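Local atomic coordinates of acetaldehyde dehydrogenase (Acetylating) (Geobacillus thermoglucosidasius, PDB entry 5J78), a protein that catalyses, as an acetylating aldehyde dehydrogenase, the NAD-dependent interconversion of acetaldehyde and acetyl-CoA. Residues A69-A80 with K92-N101; I138-I148 with A169-M180. One frame throughout, in Å; residues are numbered along the deposited sequence. Where two conformers were deposited one is given.

In the fold
Contact 1 joins two consecutive helices, 55-84 and 89-107; contact 2, later in the chain, sets helix 143-156 beside helix 170-186. Their centres lie about 10 Å apart, and they meet directly where N96 OD1 approaches T144 OG1 (2.7 Å, a probable hydrogen bond) and K95 NZ approaches N142 OD1 (2.8 Å, likewise probable). An acetate ion, probably from the crystallisation liquor, bridges the two: K92 and K95 of contact 1 bind one oxygen, S145 of contact 2 the other. K95 also packs on T271, two residues before C273, which is oxidised to 3-sulfinoalanine in this crystal; the family uses an active-site cysteine, so the acetate probably lies close to the catalytic region.

Contact 1: residues A69-A80 with K92-N101; sequences AREEAGRLAAMA and KTLKNLFAAN. With ACT (acetate ion), chain I.
R70 sends CG anti to its backbone N (chi1 -165°) and then bends at chi3 (-55°), a course that carries its guanidinium from the side of helix 69-80 across to the end of N101. N101 keeps CG beside its own backbone N, and its amide comes to lie nearly coplanar with the guanidinium. OD1 of N101 takes a hydrogen bond from R70 NE whose modelled length, 2.5 Å, is doubtfully short, and a weak one from R70 NH2, while NH2 also makes a weak bond to A100 O. On the way, R70 CG brushes L97 CD2, the two side chains set roughly perpendicular.

The two helices form an antiparallel helical hairpin in the cofactor-binding part of the aldehyde dehydrogenase fold, their axes 8.0 Å apart at an angle of 140°. Alanines permit this closeness: A69 CB meets A100 CB at 3.7 Å, A73 CB fits between N96 CB and L97 CD2, and A77 CB abuts T93 OG1 (3.2 Å), whose hydroxyl bonds to V89.

The side chain of N96 ties helix 92-101 to the backbone of helix 69-80. Its ND2 reaches A73 O at 2.9 Å, in the carbonyl plane and on a lone pair; this oxygen also accepts the helix bond from A77 N. OD1 turns to T144, and with both ends held the amide is fixed in rotation. Near the far end, K92 lays CB on A77 CB and CD on A80 CB (3.7 Å), then bends at its last torsion to bring NZ to acetate O (3.1 Å). K95 NZ grips the same oxygen at 2.8 Å, and both lysines also form salt bridges with D268.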
loop_
_atom_site.group_PDB
_atom_site.type_symbol
_atom_site.label_atom_id
_atom_site.label_comp_id
_atom_site.label_asym_id
_atom_site.label_seq_id
_atom_site.Cartn_x
_atom_site.Cartn_y
_atom_site.Cartn_z
ATOM N N ALA A 69 -20.213 -36.468 -8.083
ATOM C CA ALA A 69 -18.745 -36.453 -8.039
ATOM C C ALA A 69 -18.198 -37.843 -8.308
ATOM O O ALA A 69 -17.203 -38.027 -9.022
ATOM C CB ALA A 69 -18.249 -35.944 -6.682
ATOM N N ARG A 70 -18.843 -38.817 -7.683
ATOM C CA ARG A 70 -18.496 -40.220 -7.823
ATOM C C ARG A 70 -18.582 -40.622 -9.285
ATOM O O ARG A 70 -17.676 -41.225 -9.823
ATOM C CB ARG A 70 -19.437 -41.065 -6.971
ATOM C CG ARG A 70 -19.041 -42.505 -6.711
ATOM C CD ARG A 70 -19.969 -43.086 -5.621
ATOM N NE ARG A 70 -19.959 -42.271 -4.387
ATOM C CZ ARG A 70 -21.024 -41.702 -3.814
ATOM N NH1 ARG A 70 -22.244 -41.844 -4.328
ATOM N NH2 ARG A 70 -20.870 -40.990 -2.694
ATOM N N GLU A 71 -19.666 -40.229 -9.925
ATOM C CA GLU A 71 -19.891 -40.578 -11.309
ATOM C C GLU A 71 -18.921 -39.872 -12.231
ATOM O O GLU A 71 -18.604 -40.403 -13.284
ATOM C CB GLU A 71 -21.320 -40.233 -11.733
ATOM C CG GLU A 71 -22.416 -41.081 -11.070
ATOM C CD GLU A 71 -23.792 -40.411 -11.112
ATOM O OE1 GLU A 71 -24.656 -40.781 -10.284
ATOM O OE2 GLU A 71 -24.007 -39.516 -11.962
ATOM N N GLU A 72 -18.475 -38.673 -11.861
ATOM C CA GLU A 72 -17.606 -37.890 -12.742
ATOM C C GLU A 72 -16.137 -37.979 -12.341
ATOM O O GLU A 72 -15.291 -37.302 -12.919
ATOM C CB GLU A 72 -18.069 -36.433 -12.769
ATOM C CG GLU A 72 -19.432 -36.236 -13.435
ATOM C CD GLU A 72 -19.406 -36.579 -14.920
ATOM O OE1 GLU A 72 -18.389 -36.291 -15.592
ATOM O OE2 GLU A 72 -20.392 -37.159 -15.408
ATOM N N ALA A 73 -15.829 -38.818 -11.360
ATOM C CA ALA A 73 -14.464 -38.894 -10.835
ATOM C C ALA A 73 -13.396 -39.119 -11.913
ATOM O O ALA A 73 -12.340 -38.485 -11.875
ATOM C CB ALA A 73 -14.363 -40.007 -9.777
ATOM N N GLY A 74 -13.662 -40.025 -12.852
ATOM C CA GLY A 74 -12.713 -40.351 -13.914
ATOM C C GLY A 74 -12.579 -39.214 -14.920
ATOM O O GLY A 74 -11.483 -38.858 -15.340
ATOM N N ARG A 75 -13.699 -38.610 -15.278
ATOM C CA ARG A 75 -13.669 -37.553 -16.278
ATOM C C ARG A 75 -12.960 -36.301 -15.752
ATOM O O ARG A 75 -12.171 -35.686 -16.472
ATOM C CB ARG A 75 -15.085 -37.220 -16.759
ATOM C CG ARG A 75 -15.565 -38.133 -17.909
ATOM C CD ARG A 75 -16.925 -37.768 -18.444
ATOM N NE ARG A 75 -17.988 -38.226 -17.562
ATOM C CZ ARG A 75 -18.394 -39.485 -17.471
ATOM N NH1 ARG A 75 -17.836 -40.435 -18.214
ATOM N NH2 ARG A 75 -19.357 -39.794 -16.628
ATOM N N LEU A 76 -13.221 -35.939 -14.497
ATOM C CA LEU A 76 -12.495 -34.841 -13.874
ATOM C C LEU A 76 -11.023 -35.196 -13.737
ATOM O O LEU A 76 -10.155 -34.350 -13.954
ATOM C CB LEU A 76 -13.077 -34.495 -12.501
ATOM C CG LEU A 76 -14.509 -33.949 -12.545
ATOM C CD1 LEU A 76 -15.151 -33.860 -11.158
ATOM C CD2 LEU A 76 -14.512 -32.574 -13.188
ATOM N N ALA A 77 -10.733 -36.430 -13.341
ATOM C CA ALA A 77 -9.350 -36.846 -13.233
ATOM C C ALA A 77 -8.612 -36.579 -14.558
ATOM O O ALA A 77 -7.521 -35.995 -14.564
ATOM C CB ALA A 77 -9.255 -38.325 -12.841
ATOM N N ALA A 78 -9.226 -36.977 -15.675
ATOM C CA ALA A 78 -8.593 -36.865 -16.995
ATOM C C ALA A 78 -8.360 -35.410 -17.385
ATOM O O ALA A 78 -7.284 -35.053 -17.862
ATOM C CB ALA A 78 -9.454 -37.573 -18.058
ATOM N N MET A 79 -9.363 -34.572 -17.179
ATOM C CA MET A 79 -9.194 -33.142 -17.427
ATOM C C MET A 79 -8.026 -32.550 -16.640
ATOM O O MET A 79 -7.250 -31.751 -17.169
ATOM C CB MET A 79 -10.478 -32.380 -17.086
ATOM C CG MET A 79 -11.611 -32.594 -18.062
ATOM S SD MET A 79 -13.075 -31.638 -17.602
ATOM C CE MET A 79 -12.502 -30.007 -18.062
ATOM N N ALA A 80 -7.863 -32.973 -15.392
ATOM C CA ALA A 80 -6.849 -32.377 -14.530
ATOM C C ALA A 80 -5.441 -32.808 -14.952
ATOM O O ALA A 80 -4.517 -31.981 -15.009
ATOM C CB ALA A 80 -7.121 -32.739 -13.058
ATOM N N LYS A 92 -5.717 -39.796 -9.716
ATOM C CA LYS A 92 -6.583 -38.617 -9.601
ATOM C C LYS A 92 -8.035 -39.048 -9.445
ATOM O O LYS A 92 -8.814 -38.382 -8.733
ATOM C CB LYS A 92 -6.417 -37.671 -10.785
ATOM C CG LYS A 92 -5.131 -36.823 -10.702
ATOM C CD LYS A 92 -5.244 -35.511 -11.471
ATOM C CE LYS A 92 -3.943 -34.737 -11.563
ATOM N NZ LYS A 92 -3.460 -34.201 -10.275
ATOM N N THR A 93 -8.394 -40.180 -10.054
ATOM C CA THR A 93 -9.765 -40.687 -9.967
ATOM C C THR A 93 -10.036 -41.120 -8.519
ATOM O O THR A 93 -11.094 -40.837 -7.962
ATOM C CB THR A 93 -10.026 -41.876 -10.962
ATOM O OG1 THR A 93 -9.885 -41.424 -12.321
ATOM C CG2 THR A 93 -11.434 -42.413 -10.799
ATOM N N LEU A 94 -9.063 -41.803 -7.926
ATOM C CA LEU A 94 -9.121 -42.209 -6.530
ATOM C C LEU A 94 -9.199 -41.000 -5.601
ATOM O O LEU A 94 -9.945 -41.005 -4.621
ATOM C CB LEU A 94 -7.901 -43.042 -6.163
ATOM C CG LEU A 94 -7.848 -44.448 -6.751
ATOM C CD1 LEU A 94 -6.508 -45.111 -6.432
ATOM C CD2 LEU A 94 -9.003 -45.290 -6.220
ATOM N N LYS A 95 -8.410 -39.980 -5.912
ATOM C CA LYS A 95 -8.439 -38.734 -5.171
ATOM C C LYS A 95 -9.846 -38.115 -5.213
ATOM O O LYS A 95 -10.353 -37.684 -4.181
ATOM C CB LYS A 95 -7.388 -37.766 -5.730
ATOM C CG LYS A 95 -6.981 -36.661 -4.758
ATOM C CD LYS A 95 -6.114 -35.586 -5.393
ATOM C CE LYS A 95 -4.797 -36.128 -5.965
ATOM N NZ LYS A 95 -4.075 -34.988 -6.652
ATOM N N ASN A 96 -10.496 -38.096 -6.381
ATOM C CA ASN A 96 -11.848 -37.546 -6.473
ATOM C C ASN A 96 -12.844 -38.386 -5.687
ATOM O O ASN A 96 -13.796 -37.848 -5.109
ATOM C CB ASN A 96 -12.317 -37.427 -7.935
ATOM C CG ASN A 96 -11.615 -36.308 -8.688
ATOM O OD1 ASN A 96 -11.203 -35.314 -8.100
ATOM N ND2 ASN A 96 -11.493 -36.459 -9.994
ATOM N N LEU A 97 -12.624 -39.701 -5.679
ATOM C CA LEU A 97 -13.509 -40.625 -4.988
ATOM C C LEU A 97 -13.328 -40.494 -3.476
ATOM O O LEU A 97 -14.262 -40.733 -2.708
ATOM C CB LEU A 97 -13.247 -42.066 -5.446
ATOM C CG LEU A 97 -13.725 -42.450 -6.853
ATOM C CD1 LEU A 97 -13.261 -43.830 -7.176
ATOM C CD2 LEU A 97 -15.256 -42.351 -6.938
ATOM N N PHE A 98 -12.127 -40.108 -3.053
ATOM C CA PHE A 98 -11.879 -39.826 -1.647
ATOM C C PHE A 98 -12.768 -38.654 -1.230
ATOM O O PHE A 98 -13.402 -38.688 -0.174
ATOM C CB PHE A 98 -10.386 -39.524 -1.382
ATOM C CG PHE A 98 -10.117 -38.960 -0.014
ATOM C CD1 PHE A 98 -10.050 -39.784 1.095
ATOM C CD2 PHE A 98 -9.958 -37.588 0.164
ATOM C CE1 PHE A 98 -9.827 -39.245 2.382
ATOM C CE2 PHE A 98 -9.738 -37.047 1.438
ATOM C CZ PHE A 98 -9.676 -37.886 2.543
ATOM N N ALA A 99 -12.855 -37.632 -2.073
ATOM C CA ALA A 99 -13.687 -36.489 -1.740
ATOM C C ALA A 99 -15.150 -36.861 -1.825
ATOM O O ALA A 99 -15.963 -36.443 -0.999
ATOM C CB ALA A 99 -13.391 -35.326 -2.641
ATOM N N ALA A 100 -15.494 -37.670 -2.816
ATOM C CA ALA A 100 -16.890 -38.019 -3.017
ATOM C C ALA A 100 -17.405 -39.009 -1.967
ATOM O O ALA A 100 -18.601 -39.027 -1.695
ATOM C CB ALA A 100 -17.095 -38.589 -4.401
ATOM N N ASN A 101 -16.524 -39.842 -1.401
ATOM C CA ASN A 101 -16.966 -40.893 -0.487
ATOM C C ASN A 101 -16.561 -40.642 0.966
ATOM O O ASN A 101 -17.438 -40.510 1.823
ATOM C CB ASN A 101 -16.452 -42.267 -0.956
ATOM C CG ASN A 101 -17.064 -42.688 -2.284
ATOM O OD1 ASN A 101 -18.191 -42.327 -2.594
ATOM N ND2 ASN A 101 -16.329 -43.449 -3.070
HETATM C C ACT I . -7.162 -34.038 -8.419
HETATM O O ACT I . -5.918 -33.995 -8.454
HETATM O OXT ACT I . -7.732 -33.306 -7.626
HETATM C CH3 ACT I . -7.949 -34.981 -9.271
#

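Contact 2: residues I138-I148 with A169-M180; sequences IPSTNPTSTVI and AAKCTAEAARIM. With ACT (acetate ion), chain I.
V147 enters the groove of helix 170-180 between T173 and A176. Its CB rests 3.9 Å from A176 CB. CG1, anti to the backbone N (chi1 164°), runs on past A176 CB (3.7 Å) to the backbone N of A177, with M180 CG at the limit of contact. CG2, on the other branch, meets T173 CG2 at 3.6 Å. That same methyl of T173 also lies against I138, the two side chains lying alongside with their ends pointing opposite ways.

The hydroxyl of T173 turns the other way, donating to A169 O (2.7 Å) from above the carbonyl plane, and receives a hydrogen bond from a water that also donates to I138 O. The water thus ties the first turn of helix 170-180 to I138, where strand 124-138 ends. One turn before V147, P143 CB touches C172 SG (3.7 Å) and A169 CB, and T144 CG2 faces C172 O. At this helix start acetate OXT is held by S145 OG (2.6 Å) and S145 N (3.0 Å); the helix dipole probably helps to hold the anion.

Strand 124-138, helix 143-156 and strand 160-165 form a beta-alpha-beta unit of the Rossmann-type sheet, helix 170-180 running at 29° to helix 143-148. F163 of strand 160-165 lies against V147 and A177, while helices 55-84 and 89-107 pack on I148.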
loop_
_atom_site.group_PDB
_atom_site.type_symbol
_atom_site.label_atom_id
_atom_site.label_comp_id
_atom_site.label_asym_id
_atom_site.label_seq_id
_atom_site.Cartn_x
_atom_site.Cartn_y
_atom_site.Cartn_z
ATOM N N ILE A 138 -8.260 -22.728 -4.881
ATOM C CA ILE A 138 -7.980 -24.117 -5.301
ATOM C C ILE A 138 -6.573 -24.305 -5.862
ATOM O O ILE A 138 -6.156 -23.576 -6.754
ATOM C CB ILE A 138 -9.006 -24.591 -6.383
ATOM C CG1 ILE A 138 -10.459 -24.429 -5.877
ATOM C CG2 ILE A 138 -8.747 -26.046 -6.792
ATOM C CD1 ILE A 138 -10.803 -25.300 -4.660
ATOM N N PRO A 139 -5.845 -25.319 -5.372
ATOM C CA PRO A 139 -4.475 -25.541 -5.832
ATOM C C PRO A 139 -4.435 -26.243 -7.190
ATOM O O PRO A 139 -5.416 -26.861 -7.567
ATOM C CB PRO A 139 -3.881 -26.433 -4.741
ATOM C CG PRO A 139 -5.041 -27.206 -4.234
ATOM C CD PRO A 139 -6.241 -26.303 -4.351
ATOM N N SER A 140 -3.313 -26.151 -7.894
ATOM C CA SER A 140 -3.169 -26.792 -9.207
ATOM C C SER A 140 -2.876 -28.307 -9.111
ATOM O O SER A 140 -3.099 -29.045 -10.056
ATOM C CB SER A 140 -2.054 -26.098 -9.988
ATOM O OG SER A 140 -0.785 -26.294 -9.366
ATOM N N THR A 141 -2.393 -28.745 -7.950
ATOM C CA THR A 141 -2.063 -30.139 -7.679
ATOM C C THR A 141 -3.262 -31.048 -7.384
ATOM O O THR A 141 -3.253 -32.229 -7.763
ATOM C CB THR A 141 -1.114 -30.241 -6.483
ATOM O OG1 THR A 141 -1.617 -29.432 -5.409
ATOM C CG2 THR A 141 0.290 -29.788 -6.864
ATOM N N ASN A 142 -4.273 -30.504 -6.706
ATOM C CA ASN A 142 -5.486 -31.247 -6.343
ATOM C C ASN A 142 -6.715 -30.469 -6.778
ATOM O O ASN A 142 -7.612 -30.194 -5.969
ATOM C CB ASN A 142 -5.559 -31.503 -4.825
ATOM C CG ASN A 142 -4.267 -32.034 -4.250
ATOM O OD1 ASN A 142 -3.619 -32.914 -4.830
ATOM N ND2 ASN A 142 -3.896 -31.520 -3.072
ATOM N N PRO A 143 -6.762 -30.087 -8.055
ATOM C CA PRO A 143 -7.784 -29.127 -8.483
ATOM C C PRO A 143 -9.223 -29.628 -8.293
ATOM O O PRO A 143 -10.008 -28.960 -7.645
ATOM C CB PRO A 143 -7.483 -28.920 -9.965
ATOM C CG PRO A 143 -6.582 -30.077 -10.357
ATOM C CD PRO A 143 -5.873 -30.498 -9.151
ATOM N N THR A 144 -9.557 -30.800 -8.818
ATOM C CA THR A 144 -10.960 -31.202 -8.875
ATOM C C THR A 144 -11.411 -31.826 -7.554
ATOM O O THR A 144 -12.527 -31.595 -7.107
ATOM C CB THR A 144 -11.194 -32.162 -10.048
ATOM O OG1 THR A 144 -10.412 -33.347 -9.852
ATOM C CG2 THR A 144 -10.768 -31.498 -11.359
ATOM N N SER A 145 -10.522 -32.563 -6.895
ATOM C CA SER A 145 -10.867 -33.183 -5.621
ATOM C C SER A 145 -11.108 -32.153 -4.520
ATOM O O SER A 145 -11.970 -32.371 -3.653
ATOM C CB SER A 145 -9.785 -34.156 -5.160
ATOM O OG SER A 145 -8.508 -33.557 -5.110
ATOM N N THR A 146 -10.371 -31.038 -4.566
ATOM C CA THR A 146 -10.504 -29.978 -3.549
ATOM C C THR A 146 -11.831 -29.228 -3.734
ATOM O O THR A 146 -12.467 -28.778 -2.761
ATOM C CB THR A 146 -9.322 -28.979 -3.598
ATOM O OG1 THR A 146 -8.079 -29.677 -3.424
ATOM C CG2 THR A 146 -9.435 -27.926 -2.477
ATOM N N VAL A 147 -12.241 -29.088 -4.985
ATOM C CA VAL A 147 -13.518 -28.483 -5.307
ATOM C C VAL A 147 -14.641 -29.336 -4.759
ATOM O O VAL A 147 -15.596 -28.810 -4.157
ATOM C CB VAL A 147 -13.715 -28.305 -6.825
ATOM C CG1 VAL A 147 -15.174 -28.051 -7.159
ATOM C CG2 VAL A 147 -12.844 -27.185 -7.335
ATOM N N ILE A 148 -14.542 -30.643 -4.985
ATOM C CA ILE A 148 -15.565 -31.573 -4.515
ATOM C C ILE A 148 -15.647 -31.497 -2.989
ATOM O O ILE A 148 -16.722 -31.323 -2.416
ATOM C CB ILE A 148 -15.252 -33.003 -4.970
ATOM C CG1 ILE A 148 -15.392 -33.123 -6.497
ATOM C CG2 ILE A 148 -16.163 -34.008 -4.273
ATOM C CD1 ILE A 148 -14.716 -34.326 -7.072
ATOM N N ALA A 169 -4.939 -24.640 -13.942
ATOM C CA ALA A 169 -5.998 -25.627 -13.729
ATOM C C ALA A 169 -7.404 -25.015 -13.842
ATOM O O ALA A 169 -8.369 -25.554 -13.291
ATOM C CB ALA A 169 -5.817 -26.303 -12.347
ATOM N N ALA A 170 -7.534 -23.908 -14.569
ATOM C CA ALA A 170 -8.823 -23.200 -14.628
ATOM C C ALA A 170 -9.985 -24.020 -15.199
ATOM O O ALA A 170 -11.094 -23.999 -14.653
ATOM C CB ALA A 170 -8.671 -21.928 -15.416
ATOM N N LYS A 171 -9.746 -24.768 -16.268
ATOM C CA LYS A 171 -10.835 -25.513 -16.904
ATOM C C LYS A 171 -11.321 -26.718 -16.089
ATOM O O LYS A 171 -12.518 -26.918 -15.937
ATOM C CB LYS A 171 -10.404 -25.984 -18.292
ATOM C CG LYS A 171 -10.302 -24.865 -19.316
ATOM C CD LYS A 171 -9.616 -25.346 -20.567
ATOM C CE LYS A 171 -9.397 -24.211 -21.547
ATOM N NZ LYS A 171 -7.961 -24.103 -21.924
ATOM N N CYS A 172 -10.415 -27.529 -15.559
ATOM C CA CYS A 172 -10.876 -28.681 -14.789
ATOM C C CYS A 172 -11.526 -28.232 -13.456
ATOM O O CYS A 172 -12.500 -28.840 -13.002
ATOM C CB CYS A 172 -9.734 -29.662 -14.543
ATOM S SG CYS A 172 -8.420 -29.051 -13.518
ATOM N N THR A 173 -11.009 -27.161 -12.853
ATOM C CA THR A 173 -11.593 -26.608 -11.615
ATOM C C THR A 173 -13.028 -26.101 -11.871
ATOM O O THR A 173 -13.959 -26.440 -11.141
ATOM C CB THR A 173 -10.702 -25.457 -11.023
ATOM O OG1 THR A 173 -9.366 -25.936 -10.822
ATOM C CG2 THR A 173 -11.239 -24.968 -9.664
ATOM N N ALA A 174 -13.207 -25.296 -12.912
ATOM C CA ALA A 174 -14.532 -24.816 -13.264
ATOM C C ALA A 174 -15.485 -25.963 -13.629
ATOM O O ALA A 174 -16.666 -25.893 -13.310
ATOM C CB ALA A 174 -14.438 -23.811 -14.409
ATOM N N GLU A 175 -14.997 -27.019 -14.278
ATOM C CA GLU A 175 -15.877 -28.137 -14.646
ATOM C C GLU A 175 -16.340 -28.866 -13.383
ATOM O O GLU A 175 -17.509 -29.247 -13.272
ATOM C CB GLU A 175 -15.173 -29.109 -15.625
ATOM C CG GLU A 175 -15.977 -30.386 -16.023
ATOM C CD GLU A 175 -17.353 -30.121 -16.645
ATOM O OE1 GLU A 175 -17.647 -28.984 -17.072
ATOM O OE2 GLU A 175 -18.159 -31.075 -16.717
ATOM N N ALA A 176 -15.441 -29.017 -12.412
ATOM C CA ALA A 176 -15.794 -29.654 -11.152
ATOM C C ALA A 176 -16.861 -28.844 -10.410
ATOM O O ALA A 176 -17.815 -29.408 -9.879
ATOM C CB ALA A 176 -14.559 -29.832 -10.286
ATOM N N ALA A 177 -16.710 -27.524 -10.383
ATOM C CA ALA A 177 -17.735 -26.659 -9.795
ATOM C C ALA A 177 -19.095 -26.737 -10.536
ATOM O O ALA A 177 -20.152 -26.767 -9.902
ATOM C CB ALA A 177 -17.235 -25.210 -9.764
ATOM N N ARG A 178 -19.034 -26.758 -11.867
ATOM C CA ARG A 178 -20.207 -26.872 -12.725
ATOM C C ARG A 178 -20.995 -28.137 -12.374
ATOM O O ARG A 178 -22.208 -28.104 -12.191
ATOM C CB ARG A 178 -19.762 -26.904 -14.196
ATOM C CG ARG A 178 -20.686 -26.247 -15.208
ATOM C CD ARG A 178 -19.979 -26.108 -16.583
ATOM N NE ARG A 178 -19.133 -24.909 -16.651
ATOM C CZ ARG A 178 -17.834 -24.883 -16.940
ATOM N NH1 ARG A 178 -17.150 -26.004 -17.215
ATOM N NH2 ARG A 178 -17.213 -23.708 -16.960
ATOM N N ILE A 179 -20.278 -29.249 -12.260
ATOM C CA ILE A 179 -20.877 -30.526 -11.923
ATOM C C ILE A 179 -21.486 -30.509 -10.511
ATOM O O ILE A 179 -22.564 -31.048 -10.303
ATOM C CB ILE A 179 -19.840 -31.656 -12.045
ATOM C CG1 ILE A 179 -19.568 -31.955 -13.525
ATOM C CG2 ILE A 179 -20.331 -32.940 -11.389
ATOM C CD1 ILE A 179 -18.305 -32.726 -13.754
ATOM N N MET A 180 -20.808 -29.884 -9.551
ATOM C CA MET A 180 -21.360 -29.748 -8.198
ATOM C C MET A 180 -22.678 -28.941 -8.181
ATOM O O MET A 180 -23.645 -29.337 -7.523
ATOM C CB MET A 180 -20.317 -29.108 -7.269
ATOM C CG MET A 180 -19.133 -30.017 -6.888
ATOM S SD MET A 180 -19.554 -31.694 -6.316
ATOM C CE MET A 180 -19.584 -32.575 -7.849
HETATM C C ACT I . -7.162 -34.038 -8.419
HETATM O O ACT I . -5.918 -33.995 -8.454
HETATM O OXT ACT I . -7.732 -33.306 -7.626
HETATM C CH3 ACT I . -7.949 -34.981 -9.271
HETATM O O HOH W 1 -6.985 -24.918 -9.362
#